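Glyoxalase family protein (Enterococcus faecalis, PDB 2P25) is of unknown specific function but belongs to the glyoxalase/bleomycin resistance/dioxygenase superfamily, whose members are built from paired beta-alpha-beta-beta-beta modules. Local coordinates at residues Q17-K20 with N21-E25. Residues are numbered along the deposited sequence; the frame is centred on the assembly and turned at random.
Sequences QATK and NFYVE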
loop_
_atom_site.group_PDB
_atom_site.type_symbol
_atom_site.label_atom_id
_atom_site.label_comp_id
_atom_site.label_asym_id
_atom_site.label_seq_id
_atom_site.Cartn_x
_atom_site.Cartn_y
_atom_site.Cartn_z
ATOM N N GLN A 17 -20.575 5.680 -1.055
ATOM C CA GLN A 17 -20.993 6.122 0.292
ATOM C C GLN A 17 -20.242 5.370 1.403
ATOM O O GLN A 17 -19.879 5.955 2.430
ATOM C CB GLN A 17 -22.523 6.077 0.482
ATOM C CG GLN A 17 -23.016 6.901 1.701
ATOM C CD GLN A 17 -22.353 8.303 1.823
ATOM O OE1 GLN A 17 -22.408 9.140 0.897
ATOM N NE2 GLN A 17 -21.716 8.548 2.970
ATOM N N ALA A 18 -19.979 4.081 1.185
ATOM C CA ALA A 18 -19.192 3.265 2.131
ATOM C C ALA A 18 -17.791 3.859 2.335
ATOM O O ALA A 18 -17.269 3.908 3.453
ATOM C CB ALA A 18 -19.071 1.850 1.602
ATOM N N THR A 19 -17.200 4.316 1.232
ATOM C CA THR A 19 -15.838 4.856 1.204
ATOM C C THR A 19 -15.797 6.182 1.979
ATOM O O THR A 19 -14.917 6.393 2.827
ATOM C CB THR A 19 -15.341 5.046 -0.244
ATOM O OG1 THR A 19 -15.316 3.779 -0.922
ATOM C CG2 THR A 19 -13.925 5.628 -0.256
ATOM N N LYS A 20 -16.764 7.069 1.733
ATOM C CA LYS A 20 -16.813 8.333 2.497
ATOM C C LYS A 20 -17.060 8.071 3.991
ATOM O O LYS A 20 -16.405 8.671 4.848
ATOM C CB LYS A 20 -17.893 9.287 1.942
ATOM C CG LYS A 20 -17.628 9.825 0.536
ATOM C CD LYS A 20 -16.393 10.707 0.511
ATOM C CE LYS A 20 -16.390 11.688 -0.679
ATOM N NZ LYS A 20 -17.281 12.873 -0.476
ATOM N N ASN A 21 -17.989 7.164 4.301
ATOM C CA ASN A 21 -18.327 6.886 5.700
ATOM C C ASN A 21 -17.089 6.374 6.444
ATOM O O ASN A 21 -16.789 6.818 7.557
ATOM C CB ASN A 21 -19.474 5.881 5.733
ATOM C CG ASN A 21 -19.949 5.562 7.129
ATOM O OD1 ASN A 21 -20.475 6.425 7.851
ATOM N ND2 ASN A 21 -19.796 4.300 7.515
ATOM N N PHE A 22 -16.336 5.492 5.804
ATOM C CA PHE A 22 -15.198 4.848 6.464
ATOM C C PHE A 22 -13.950 5.733 6.470
ATOM O O PHE A 22 -13.422 6.075 7.533
ATOM C CB PHE A 22 -14.910 3.498 5.793
ATOM C CG PHE A 22 -13.844 2.684 6.486
ATOM C CD1 PHE A 22 -14.191 1.766 7.506
ATOM C CD2 PHE A 22 -12.509 2.797 6.099
ATOM C CE1 PHE A 22 -13.185 0.979 8.135
ATOM C CE2 PHE A 22 -11.489 2.016 6.701
ATOM C CZ PHE A 22 -11.832 1.122 7.755
ATOM N N TYR A 23 -13.456 6.096 5.293
ATOM C CA TYR A 23 -12.181 6.818 5.227
ATOM C C TYR A 23 -12.244 8.283 5.643
ATOM O O TYR A 23 -11.341 8.788 6.285
ATOM C CB TYR A 23 -11.556 6.687 3.837
ATOM C CG TYR A 23 -11.031 5.304 3.569
ATOM C CD1 TYR A 23 -9.799 4.910 4.064
ATOM C CD2 TYR A 23 -11.781 4.367 2.824
ATOM C CE1 TYR A 23 -9.301 3.639 3.834
ATOM C CE2 TYR A 23 -11.288 3.077 2.590
ATOM C CZ TYR A 23 -10.043 2.729 3.086
ATOM O OH TYR A 23 -9.500 1.481 2.876
ATOM N N VAL A 24 -13.307 8.965 5.238
ATOM C CA VAL A 24 -13.436 10.374 5.549
ATOM C C VAL A 24 -14.049 10.555 6.933
ATOM O O VAL A 24 -13.445 11.215 7.795
ATOM C CB VAL A 24 -14.220 11.122 4.452
ATOM C CG1 VAL A 24 -14.438 12.615 4.843
ATOM C CG2 VAL A 24 -13.478 11.004 3.084
ATOM N N GLU A 25 -15.236 9.998 7.160
ATOM C CA GLU A 25 -15.948 10.285 8.408
ATOM C C GLU A 25 -15.329 9.635 9.646
ATOM O O GLU A 25 -15.222 10.275 10.700
ATOM C CB GLU A 25 -17.465 9.994 8.281
ATOM C CG GLU A 25 -18.191 10.868 7.222
ATOM C CD GLU A 25 -18.077 12.376 7.490
ATOM O OE1 GLU A 25 -18.078 12.786 8.678
ATOM O OE2 GLU A 25 -17.988 13.155 6.510
#
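T19 meets Y23 one turn further along the same helix: the methyl CG2 of T19 reaches the edge carbon CD2 of the Y23 ring at 4.0 Å. The two side chains run at a slant to each other, and T19 O also lies by that ring's edge, near its plane. With chi1 of T19 at -61°, the methyl is set beside the carbonyl carbon and faces the tyrosine. K20 and V24 pair differently. Their side chains lie alongside each other and point the same way, CD of K20 packing 3.9 Å from CG2 of V24.

Under these contacts the backbone begins as an ordinary alpha-helix, N21 N bonding Q17 O at 2.9 Å, followed by F22 N to A18 O and Y23 N to T19 O. At K20 the pattern widens. E25 N bonds K20 O at 2.9 Å, nearly straight, with an N-H...O angle of 163°. V24 N reaches K20 O as well, at 3.1 Å, but that bond is weak and bent. The K20 O to E25 N bond spans five residues instead of four, a pi-type turn at 21-25. Within 21-25, F22 CD2 stands 3.6 Å above the plane of the Y23 ring, over its centre.

The polar ends are held from outside: T19 OG1 hydrogen-bonds N15 O, Y23 OH is tied to D116, and the bent K20 chain carries NZ to the hydroxyl of Y16, with a weak, long ion pair to E34. Helix 16-26 is the helix of a beta-alpha-beta-beta-beta module, as in this superfamily, and connects strands 6-13 and 30-37 of a sheet completed by 42-49 and 52-58. T19 and Y23 pack on strands 6-13, 42-49 and 52-58, K20 and V24 on strand 42-49, whereas F22 reaches L27, I96, D116 and P117 in loops.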